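Local coordinates for protein putative thiosugar synthase (Amycolatopsis orientalis, PDB 4N6F) that probably forms a 2-thiosugar from a sugar phosphate held in its TIM barrel, with sulphur supplied by a sulphur-carrier protein, at residues 28-31 against 32-35; 215-218 against 219-223; 59-62 against 63-67. All coordinates share one frame; numbering follows the deposited sequence.

Interaction 1. Residues 28-31 against 32-35; sequences VGIE and QYDS. With F6R (fructose -6-phosphate), chain F.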
ATOM      1  N   VAL A  28     -12.517   8.798  -8.426  1.00 26.74           N
ATOM      2  CA  VAL A  28     -12.155  10.136  -7.983  1.00 27.23           C
ATOM      3  C   VAL A  28     -13.400  10.990  -7.845  1.00 28.08           C
ATOM      4  O   VAL A  28     -14.135  11.196  -8.814  1.00 25.50           O
ATOM      5  CB  VAL A  28     -11.175  10.819  -8.948  1.00 28.75           C
ATOM      6  CG1 VAL A  28     -10.770  12.177  -8.397  1.00 31.32           C
ATOM      7  CG2 VAL A  28      -9.941   9.957  -9.153  1.00 29.34           C
ATOM      8  N   GLY A  29     -13.625  11.486  -6.629  1.00 30.69           N
ATOM      9  CA  GLY A  29     -14.795  12.288  -6.325  1.00 31.80           C
ATOM     10  C   GLY A  29     -14.502  13.716  -6.721  1.00 34.32           C
ATOM     11  O   GLY A  29     -14.104  14.530  -5.886  1.00 36.70           O
ATOM     12  N   ILE A  30     -14.708  14.003  -8.002  1.00 35.60           N
ATOM     13  CA  ILE A  30     -14.341  15.285  -8.603  1.00 37.62           C
ATOM     14  C   ILE A  30     -15.457  16.323  -8.566  1.00 40.79           C
ATOM     15  O   ILE A  30     -15.223  17.473  -8.932  1.00 42.50           O
ATOM     16  CB  ILE A  30     -13.966  15.128 -10.102  1.00 36.71           C
ATOM     17  CG1 ILE A  30     -15.132  14.520 -10.894  1.00 35.69           C
ATOM     18  CG2 ILE A  30     -12.705  14.290 -10.268  1.00 36.24           C
ATOM     19  CD1 ILE A  30     -15.046  14.758 -12.382  1.00 36.68           C
ATOM     20  N   GLU A  31     -16.662  15.932  -8.145  1.00 42.82           N
ATOM     21  CA  GLU A  31     -17.854  16.745  -8.436  1.00 46.13           C
ATOM     22  C   GLU A  31     -17.774  18.203  -7.941  1.00 48.46           C
ATOM     23  O   GLU A  31     -18.435  19.071  -8.504  1.00 47.56           O
ATOM     24  CB  GLU A  31     -19.170  16.054  -7.986  1.00 46.20           C
ATOM     25  CG  GLU A  31     -19.302  15.669  -6.514  1.00 44.07           C
ATOM     26  CD  GLU A  31     -19.150  14.164  -6.282  1.00 43.18           C
ATOM     27  OE1 GLU A  31     -18.030  13.656  -6.481  1.00 39.18           O
ATOM     28  OE2 GLU A  31     -20.141  13.491  -5.891  1.00 38.27           O
ATOM     29  N   GLN A  32     -16.941  18.473  -6.934  1.00 50.99           N
ATOM     30  CA  GLN A  32     -16.757  19.837  -6.419  1.00 57.55           C
ATOM     31  C   GLN A  32     -15.591  20.605  -7.057  1.00 56.12           C
ATOM     32  O   GLN A  32     -15.445  21.798  -6.834  1.00 55.49           O
ATOM     33  CB  GLN A  32     -16.570  19.799  -4.900  1.00 61.56           C
ATOM     34  CG  GLN A  32     -17.798  19.303  -4.158  1.00 65.25           C
ATOM     35  CD  GLN A  32     -17.736  19.589  -2.668  1.00 71.35           C
ATOM     36  OE1 GLN A  32     -16.699  19.383  -2.027  1.00 72.67           O
ATOM     37  NE2 GLN A  32     -18.849  20.062  -2.106  1.00 72.99           N
ATOM     38  N   TYR A  33     -14.779  19.926  -7.861  1.00 57.85           N
ATOM     39  CA  TYR A  33     -13.617  20.546  -8.506  1.00 56.44           C
ATOM     40  C   TYR A  33     -14.120  21.471  -9.621  1.00 58.75           C
ATOM     41  O   TYR A  33     -14.954  21.052 -10.426  1.00 59.24           O
ATOM     42  CB  TYR A  33     -12.718  19.475  -9.144  1.00 53.01           C
ATOM     43  CG  TYR A  33     -12.091  18.419  -8.237  1.00 50.08           C
ATOM     44  CD1 TYR A  33     -12.604  18.116  -6.971  1.00 50.55           C
ATOM     45  CD2 TYR A  33     -10.994  17.683  -8.683  1.00 49.15           C
ATOM     46  CE1 TYR A  33     -12.026  17.136  -6.177  1.00 47.69           C
ATOM     47  CE2 TYR A  33     -10.416  16.701  -7.899  1.00 48.97           C
ATOM     48  CZ  TYR A  33     -10.929  16.430  -6.644  1.00 48.26           C
ATOM     49  OH  TYR A  33     -10.336  15.450  -5.875  1.00 45.43           O
ATOM     50  N   ASP A  34     -13.629  22.709  -9.688  1.00 61.74           N
ATOM     51  CA  ASP A  34     -13.990  23.601 -10.818  1.00 65.51           C
ATOM     52  C   ASP A  34     -12.803  23.954 -11.744  1.00 62.18           C
ATOM     53  O   ASP A  34     -12.948  24.782 -12.651  1.00 61.77           O
ATOM     54  CB  ASP A  34     -14.739  24.868 -10.333  1.00 68.04           C
ATOM     55  CG  ASP A  34     -13.841  25.874  -9.605  1.00 71.92           C
ATOM     56  OD1 ASP A  34     -12.647  25.586  -9.361  1.00 76.95           O
ATOM     57  OD2 ASP A  34     -14.344  26.969  -9.269  1.00 70.60           O
ATOM     58  N   SER A  35     -11.655  23.304 -11.519  1.00 56.74           N
ATOM     59  CA  SER A  35     -10.451  23.482 -12.349  1.00 50.93           C
ATOM     60  C   SER A  35     -10.305  22.324 -13.357  1.00 47.94           C
ATOM     61  O   SER A  35     -10.124  21.162 -12.965  1.00 44.99           O
ATOM     62  CB  SER A  35      -9.206  23.575 -11.455  1.00 49.61           C
ATOM     63  OG  SER A  35      -8.003  23.425 -12.196  1.00 49.12           O
TER
HETATM   64  C1  F6R F 304     -19.587  11.695  -2.872  1.00 34.09           C
HETATM   65  C2  F6R F 304     -18.291  12.455  -2.940  1.00 36.57           C
HETATM   66  C3  F6R F 304     -17.618  13.019  -1.712  1.00 35.05           C
HETATM   67  C4  F6R F 304     -16.935  11.868  -0.972  1.00 32.46           C
HETATM   68  C5  F6R F 304     -15.910  12.380   0.045  1.00 30.85           C
HETATM   69  C6  F6R F 304     -14.880  11.316   0.368  1.00 29.00           C
HETATM   70  O2  F6R F 304     -17.715  12.585  -4.021  1.00 41.14           O
HETATM   71  O3  F6R F 304     -18.498  13.719  -0.826  1.00 32.63           O
HETATM   72  O4  F6R F 304     -17.926  11.092  -0.279  1.00 32.15           O
HETATM   73  O5  F6R F 304     -15.224  13.531  -0.440  1.00 28.86           O
HETATM   74  O6  F6R F 304     -14.063  11.794   1.429  1.00 28.59           O
HETATM   75  P   F6R F 304     -12.604  12.398   1.209  1.00 27.31           P
HETATM   76  O1P F6R F 304     -12.878  13.768   0.665  1.00 25.96           O
HETATM   77  O2P F6R F 304     -11.893  11.497   0.236  1.00 29.47           O
HETATM   78  O3P F6R F 304     -12.036  12.303   2.597  1.00 26.98           O

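Interaction 2. Residues 215-218 against 219-223; sequences LVNT and ALVRA. With F6R (fructose -6-phosphate), chain F.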
ATOM      1  N   LEU A 215     -12.747   5.218  -3.240  1.00 23.74           N
ATOM      2  CA  LEU A 215     -13.070   6.533  -3.771  1.00 24.14           C
ATOM      3  C   LEU A 215     -12.273   7.544  -2.981  1.00 24.21           C
ATOM      4  O   LEU A 215     -12.332   7.566  -1.752  1.00 24.16           O
ATOM      5  CB  LEU A 215     -14.561   6.837  -3.692  1.00 24.52           C
ATOM      6  CG  LEU A 215     -14.979   8.110  -4.446  1.00 26.13           C
ATOM      7  CD1 LEU A 215     -16.389   7.983  -5.018  1.00 26.73           C
ATOM      8  CD2 LEU A 215     -14.879   9.360  -3.587  1.00 26.58           C
ATOM      9  N   VAL A 216     -11.522   8.347  -3.685  1.00 23.84           N
ATOM     10  CA  VAL A 216     -10.709   9.366  -3.097  1.00 25.53           C
ATOM     11  C   VAL A 216     -11.067  10.734  -3.634  1.00 26.11           C
ATOM     12  O   VAL A 216     -11.513  10.860  -4.728  1.00 25.35           O
ATOM     13  CB  VAL A 216      -9.222   9.095  -3.277  1.00 25.76           C
ATOM     14  CG1 VAL A 216      -8.875   7.756  -2.696  1.00 27.18           C
ATOM     15  CG2 VAL A 216      -8.815   9.153  -4.718  1.00 26.34           C
ATOM     16  N   ASN A 217     -10.952  11.728  -2.777  1.00 27.17           N
ATOM     17  CA  ASN A 217     -11.158  13.122  -3.089  1.00 27.36           C
ATOM     18  C   ASN A 217     -10.168  14.071  -2.412  1.00 27.75           C
ATOM     19  O   ASN A 217      -9.262  14.528  -3.024  1.00 27.22           O
ATOM     20  CB  ASN A 217     -12.588  13.512  -2.741  1.00 28.45           C
ATOM     21  CG  ASN A 217     -12.875  14.976  -2.977  1.00 28.83           C
ATOM     22  OD1 ASN A 217     -12.062  15.688  -3.463  1.00 30.27           O
ATOM     23  ND2 ASN A 217     -14.037  15.399  -2.629  1.00 27.17           N
ATOM     24  N   THR A 218     -10.314  14.279  -1.119  1.00 28.06           N
ATOM     25  CA  THR A 218      -9.503  15.206  -0.371  1.00 27.68           C
ATOM     26  C   THR A 218      -8.004  14.885  -0.383  1.00 28.42           C
ATOM     27  O   THR A 218      -7.217  15.760  -0.428  1.00 27.25           O
ATOM     28  CB  THR A 218      -9.987  15.329   1.087  1.00 27.33           C
ATOM     29  OG1 THR A 218     -11.292  15.840   1.107  1.00 26.46           O
ATOM     30  CG2 THR A 218      -9.127  16.239   1.864  1.00 27.36           C
ATOM     31  N   ALA A 219      -7.632  13.626  -0.328  1.00 28.37           N
ATOM     32  CA  ALA A 219      -6.217  13.219  -0.361  1.00 28.27           C
ATOM     33  C   ALA A 219      -5.434  13.718  -1.582  1.00 28.92           C
ATOM     34  O   ALA A 219      -4.223  13.964  -1.494  1.00 28.93           O
ATOM     35  CB  ALA A 219      -6.105  11.709  -0.286  1.00 28.17           C
ATOM     36  N   LEU A 220      -6.116  13.815  -2.718  1.00 29.54           N
ATOM     37  CA  LEU A 220      -5.532  14.345  -3.951  1.00 31.32           C
ATOM     38  C   LEU A 220      -5.491  15.866  -3.925  1.00 34.15           C
ATOM     39  O   LEU A 220      -4.455  16.466  -4.183  1.00 36.29           O
ATOM     40  CB  LEU A 220      -6.342  13.883  -5.171  1.00 30.62           C
ATOM     41  CG  LEU A 220      -6.506  12.370  -5.311  1.00 31.12           C
ATOM     42  CD1 LEU A 220      -7.262  12.015  -6.581  1.00 31.29           C
ATOM     43  CD2 LEU A 220      -5.146  11.684  -5.291  1.00 31.04           C
ATOM     44  N   VAL A 221      -6.627  16.474  -3.607  1.00 37.50           N
ATOM     45  CA  VAL A 221      -6.755  17.933  -3.560  1.00 40.42           C
ATOM     46  C   VAL A 221      -5.745  18.566  -2.612  1.00 40.05           C
ATOM     47  O   VAL A 221      -5.224  19.637  -2.905  1.00 40.98           O
ATOM     48  CB  VAL A 221      -8.181  18.348  -3.137  1.00 41.87           C
ATOM     49  CG1 VAL A 221      -8.272  19.841  -2.836  1.00 44.92           C
ATOM     50  CG2 VAL A 221      -9.164  17.989  -4.233  1.00 44.01           C
ATOM     51  N   ARG A 222      -5.478  17.914  -1.480  1.00 39.09           N
ATOM     52  CA  ARG A 222      -4.634  18.501  -0.437  1.00 39.50           C
ATOM     53  C   ARG A 222      -3.207  17.993  -0.422  1.00 38.07           C
ATOM     54  O   ARG A 222      -2.454  18.352   0.469  1.00 39.04           O
ATOM     55  CB  ARG A 222      -5.247  18.308   0.960  1.00 42.80           C
ATOM     56  CG  ARG A 222      -6.628  18.929   1.128  1.00 46.53           C
ATOM     57  CD  ARG A 222      -6.733  19.827   2.356  1.00 49.93           C
ATOM     58  NE  ARG A 222      -7.214  19.147   3.564  1.00 54.79           N
ATOM     59  CZ  ARG A 222      -8.471  19.173   4.028  1.00 55.14           C
ATOM     60  NH1 ARG A 222      -9.440  19.832   3.388  1.00 55.50           N
ATOM     61  NH2 ARG A 222      -8.773  18.518   5.147  1.00 51.17           N
ATOM     62  N   ALA A 223      -2.822  17.158  -1.380  1.00 37.73           N
ATOM     63  CA  ALA A 223      -1.421  16.744  -1.486  1.00 38.30           C
ATOM     64  C   ALA A 223      -0.624  17.851  -2.173  1.00 38.32           C
ATOM     65  O   ALA A 223      -1.162  18.565  -3.003  1.00 37.01           O
ATOM     66  CB  ALA A 223      -1.291  15.439  -2.263  1.00 36.77           C
TER
HETATM   67  C1  F6R F 304     -19.587  11.695  -2.872  1.00 34.09           C
HETATM   68  C2  F6R F 304     -18.291  12.455  -2.940  1.00 36.57           C
HETATM   69  C3  F6R F 304     -17.618  13.019  -1.712  1.00 35.05           C
HETATM   70  C4  F6R F 304     -16.935  11.868  -0.972  1.00 32.46           C
HETATM   71  C5  F6R F 304     -15.910  12.380   0.045  1.00 30.85           C
HETATM   72  C6  F6R F 304     -14.880  11.316   0.368  1.00 29.00           C
HETATM   73  O2  F6R F 304     -17.715  12.585  -4.021  1.00 41.14           O
HETATM   74  O3  F6R F 304     -18.498  13.719  -0.826  1.00 32.63           O
HETATM   75  O4  F6R F 304     -17.926  11.092  -0.279  1.00 32.15           O
HETATM   76  O5  F6R F 304     -15.224  13.531  -0.440  1.00 28.86           O
HETATM   77  O6  F6R F 304     -14.063  11.794   1.429  1.00 28.59           O
HETATM   78  P   F6R F 304     -12.604  12.398   1.209  1.00 27.31           P
HETATM   79  O1P F6R F 304     -12.878  13.768   0.665  1.00 25.96           O
HETATM   80  O2P F6R F 304     -11.893  11.497   0.236  1.00 29.47           O
HETATM   81  O3P F6R F 304     -12.036  12.303   2.597  1.00 26.98           O
HETATM   82  O   HOH W   1      -9.372  11.303  -0.067  1.00 21.02           O

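Interaction 3. Residues 59-62 against 63-67; sequences NRRS and SLLLM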
ATOM      1  N   ASN A  59     -27.533  24.630 -18.296  1.00 41.65           N
ATOM      2  CA  ASN A  59     -26.780  25.478 -17.389  1.00 39.40           C
ATOM      3  C   ASN A  59     -25.495  25.882 -18.099  1.00 39.72           C
ATOM      4  O   ASN A  59     -24.732  25.022 -18.555  1.00 39.99           O
ATOM      5  CB  ASN A  59     -26.474  24.754 -16.086  1.00 38.96           C
ATOM      6  CG  ASN A  59     -25.726  25.625 -15.094  1.00 38.54           C
ATOM      7  OD1 ASN A  59     -24.515  25.495 -14.932  1.00 38.73           O
ATOM      8  ND2 ASN A  59     -26.441  26.514 -14.424  1.00 38.85           N
ATOM      9  N   ARG A  60     -25.269  27.190 -18.211  1.00 37.61           N
ATOM     10  CA  ARG A  60     -24.152  27.712 -18.997  1.00 37.63           C
ATOM     11  C   ARG A  60     -22.816  27.307 -18.388  1.00 35.69           C
ATOM     12  O   ARG A  60     -21.950  26.800 -19.080  1.00 33.64           O
ATOM     13  CB  ARG A  60     -24.232  29.241 -19.096  1.00 38.79           C
ATOM     14  CG  ARG A  60     -23.148  29.877 -19.954  1.00 41.06           C
ATOM     15  CD  ARG A  60     -23.501  31.315 -20.329  1.00 42.98           C
ATOM     16  NE  ARG A  60     -22.506  31.898 -21.229  1.00 46.72           N
ATOM     17  CZ  ARG A  60     -21.324  32.390 -20.845  1.00 49.13           C
ATOM     18  NH1 ARG A  60     -20.957  32.386 -19.561  1.00 47.59           N
ATOM     19  NH2 ARG A  60     -20.491  32.890 -21.756  1.00 50.88           N
ATOM     20  N   ARG A  61     -22.655  27.551 -17.091  1.00 35.78           N
ATOM     21  CA  ARG A  61     -21.397  27.282 -16.411  1.00 37.86           C
ATOM     22  C   ARG A  61     -20.971  25.810 -16.545  1.00 39.18           C
ATOM     23  O   ARG A  61     -19.864  25.522 -16.980  1.00 38.59           O
ATOM     24  CB  ARG A  61     -21.499  27.643 -14.936  1.00 39.25           C
ATOM     25  CG  ARG A  61     -20.183  27.483 -14.208  1.00 41.99           C
ATOM     26  CD  ARG A  61     -20.273  27.935 -12.771  1.00 45.51           C
ATOM     27  NE  ARG A  61     -18.997  28.486 -12.330  1.00 50.21           N
ATOM     28  CZ  ARG A  61     -18.035  27.813 -11.704  1.00 54.07           C
ATOM     29  NH1 ARG A  61     -16.920  28.455 -11.370  1.00 55.43           N
ATOM     30  NH2 ARG A  61     -18.169  26.516 -11.400  1.00 54.99           N
ATOM     31  N   SER A  62     -21.849  24.883 -16.181  1.00 39.32           N
ATOM     32  CA  SER A  62     -21.485  23.476 -16.252  1.00 41.22           C
ATOM     33  C   SER A  62     -21.311  23.014 -17.713  1.00 40.61           C
ATOM     34  O   SER A  62     -20.477  22.147 -17.988  1.00 39.43           O
ATOM     35  CB  SER A  62     -22.470  22.590 -15.467  1.00 40.12           C
ATOM     36  OG  SER A  62     -23.528  22.144 -16.286  1.00 43.46           O
ATOM     37  N   SER A  63     -22.062  23.597 -18.649  1.00 39.90           N
ATOM     38  CA  SER A  63     -21.899  23.241 -20.070  1.00 41.21           C
ATOM     39  C   SER A  63     -20.535  23.666 -20.603  1.00 39.77           C
ATOM     40  O   SER A  63     -19.910  22.935 -21.360  1.00 41.41           O
ATOM     41  CB  SER A  63     -23.010  23.840 -20.944  1.00 41.80           C
ATOM     42  OG  SER A  63     -24.246  23.196 -20.686  1.00 44.94           O
ATOM     43  N   LEU A  64     -20.071  24.841 -20.192  1.00 38.51           N
ATOM     44  CA  LEU A  64     -18.760  25.337 -20.619  1.00 39.26           C
ATOM     45  C   LEU A  64     -17.603  24.571 -19.995  1.00 36.65           C
ATOM     46  O   LEU A  64     -16.598  24.344 -20.652  1.00 36.05           O
ATOM     47  CB  LEU A  64     -18.610  26.826 -20.306  1.00 40.56           C
ATOM     48  CG  LEU A  64     -19.486  27.793 -21.108  1.00 41.52           C
ATOM     49  CD1 LEU A  64     -19.140  29.217 -20.698  1.00 41.71           C
ATOM     50  CD2 LEU A  64     -19.297  27.597 -22.606  1.00 42.26           C
ATOM     51  N   LEU A  65     -17.737  24.190 -18.729  1.00 35.75           N
ATOM     52  CA  LEU A  65     -16.721  23.374 -18.064  1.00 35.65           C
ATOM     53  C   LEU A  65     -16.612  21.997 -18.723  1.00 34.97           C
ATOM     54  O   LEU A  65     -15.507  21.510 -18.965  1.00 34.35           O
ATOM     55  CB  LEU A  65     -17.020  23.220 -16.567  1.00 36.97           C
ATOM     56  CG  LEU A  65     -16.889  24.471 -15.685  1.00 38.98           C
ATOM     57  CD1 LEU A  65     -17.343  24.155 -14.266  1.00 37.69           C
ATOM     58  CD2 LEU A  65     -15.469  25.033 -15.670  1.00 39.59           C
ATOM     59  N   LEU A  66     -17.750  21.379 -19.027  1.00 34.71           N
ATOM     60  CA  LEU A  66     -17.738  20.086 -19.713  1.00 36.94           C
ATOM     61  C   LEU A  66     -17.047  20.182 -21.077  1.00 37.04           C
ATOM     62  O   LEU A  66     -16.159  19.385 -21.377  1.00 37.60           O
ATOM     63  CB  LEU A  66     -19.151  19.505 -19.874  1.00 36.98           C
ATOM     64  CG  LEU A  66     -19.179  18.122 -20.543  1.00 38.87           C
ATOM     65  CD1 LEU A  66     -18.560  17.071 -19.620  1.00 38.73           C
ATOM     66  CD2 LEU A  66     -20.587  17.717 -20.971  1.00 39.84           C
ATOM     67  N   MET A  67     -17.458  21.145 -21.897  1.00 38.35           N
ATOM     68  CA  MET A  67     -16.842  21.339 -23.222  1.00 41.25           C
ATOM     69  C   MET A  67     -15.343  21.626 -23.112  1.00 37.34           C
ATOM     70  O   MET A  67     -14.558  21.121 -23.912  1.00 34.38           O
ATOM     71  CB  MET A  67     -17.544  22.454 -24.013  1.00 46.18           C
ATOM     72  CG  MET A  67     -18.879  22.043 -24.637  1.00 52.88           C
ATOM     73  SD  MET A  67     -18.778  20.867 -26.025  1.00 64.15           S
ATOM     74  CE  MET A  67     -19.240  19.328 -25.219  1.00 60.14           C
TER

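Interaction 1. Residues 28-31 against 32-35
Tyr-33 swings its CG to the side of its own backbone N, anti to the carbonyl carbon (chi1 -61°), and this rotation lays the phenol ring back over Ile-30. The CA of Ile-30 sits above the middle of one ring face, 3.7 Å from the Tyr-33 ring centroid and only 12° off the ring normal, a CH-pi contact. The gamma-methyl of Ile-30 meets the ring farther out, with CG2 4.1 Å from Tyr-33 CE2, and the two side chains cross at about a right angle. At CE1 the ring passes obliquely by the carbonyl of Gly-29, Tyr-33 CE1 standing 3.3 Å from Gly-29 O.

The backbone does the other half of the work. Residues 30-33 form a type I beta turn closed by Tyr-33 N to Ile-30 O, a bond of 2.7 Å and 159° at the hydrogen. One residue earlier the chain bends in an inverse gamma turn centred on Gly-29, whose CA comes 3.7 Å from O2 of fructose 6-phosphate. From the second position of the beta turn, Glu-31 sends its bent side chain to the pocket, where OE1 lies 2.7 Å from the same O2. Its OE2 is hydrogen-bonded to the hydroxyls of Thr-83 and Ser-85, with a weak bond to Lys-110, and these bonds probably limit the rotation of the carboxylate.

Such consecutive turns illustrate how the loop after the first barrel strand becomes part of a sugar pocket. The bend presents the glutamate to the ligand and brings the tyrosine, whose OH bonds Asn-217 OD1, back over Ile-30. The chemistry implied is a second-shell one: Thr-83 and Ser-85 position the carboxylate, which in turn faces the ligand oxygen.

Interaction 2. Residues 215-218 against 219-223
Thr-218 and Arg-222 meet one turn apart at the point where the eighth strand of the TIM barrel passes into a short helix, 218-221, whose N-terminus faces the phosphate of the bound sugar. This is the phosphate-binding element familiar from many TIM barrels, and Thr-218 serves it on two fronts, at the phosphate and at Arg-222. With OG1 beside the backbone N (chi1 -63°), the hydroxyl donates to O1P of fructose 6-phosphate at 2.6 Å, and the N-H of Thr-218 reaches O1P as well. The same torsion turns the methyl the other way: Thr-218 CG2 stands over the centre of one face of the Arg-222 guanidinium, 3.7 Å from Arg-222 CZ. Arg-222 N completes the turn with a 3.0 Å bond to Thr-218 O, and Met-249 of the second subunit packs on both side chains.

Ala-219 contributes mainly through its backbone. Its N donates to a water at 2.9 Å, and this water also accepts from Asn-217 N and donates to O2P, so that the start of the helix grips the phosphate directly and through solvent. Asn-217, at the N-cap position, spends its side chain elsewhere: ND2 donates to O5 of the ligand at 3.1 Å, whereas OD1 accepts from Tyr-33. Its carbonyl O takes the Leu-220 N-H at 3.2 Å and, weakly, that of Val-221.

Apart from these polar contacts, Val-216 packs on Met-233 of helix 226-245. Its CG2 is set across the end of Leu-220 at about a right angle, 3.8 Å from Leu-220 CD1.

Interaction 3. Residues 59-62 against 63-67
Asn-59 and Ser-63 join at the start of helix 60-70, and the walk from residue 59 to residue 62 shows how a helix is begun from both the side chain and the main chain of one residue. Asn-59 is the N-cap. Its OD1 accepts from Ser-62 N at 3.0 Å in a nearly straight bond (170°), while its carbonyl O takes two donors from Ser-63, the backbone N at 3.0 Å and OG at 2.8 Å. These two reach Asn-59 O from opposite faces of the carbonyl plane, so one carbonyl oxygen binds both the backbone and the hydroxyl of Ser-63.

Arg-60 follows with CG anti to the backbone N (chi1 -177°) and its chain extended as far as NE. The guanidinium thereby stands out beside its own turn, and Leu-64 reaches back so that a methyl covers the centre of one of its faces, Leu-64 CD1 lying 3.8 Å from Arg-60 NH1. Arg-60 O accepts from Leu-64 N, the next backbone bond along the helix after that of Ser-63.

Arg-61 leaves the same way but bends at chi3, and its NH2 passes 3.8 Å from Leu-65 CD1; NH1 makes a long, weak ion pair with Asp-34. The backbone pair is Leu-65 N to Arg-61 O, at 3.1 Å. Ser-62 closes the series by accepting from Leu-66 N through its O, while its OG bonds the N-H of Asp-56, a calcium ligand.

The helix is the crossover of the beta-alpha-beta unit made with strands 50-52 and 79-83. Leu-66 packs on Val-55 and Leu-75 in the connecting loops, and Arg-61 leans toward the loop that enters helix 36-46.

In the fold
The ligand pocket couples interactions 1 and 2, whose centres lie 10 Å apart: the first barrel strand ends beside the last, with Gly-29 N 2.9 Å from Val-216 O, and Tyr-33 OH stands 3.0 Å from Asn-217 OD1. Both face fructose 6-phosphate, Gly-29 and Glu-31 at its O2, Asn-217 and Thr-218 at its O5 and phosphate. Interaction 3 lies farther out, its centre 14 Å from that of interaction 1, and meets it through Asp-34 OD2 and Arg-61 NH1, 3.6 Å apart. It does not touch interaction 2, the nearest atoms being about 14 Å away, and instead sits close to a bound calcium ion, about 5 Å from the side chain of Asn-59.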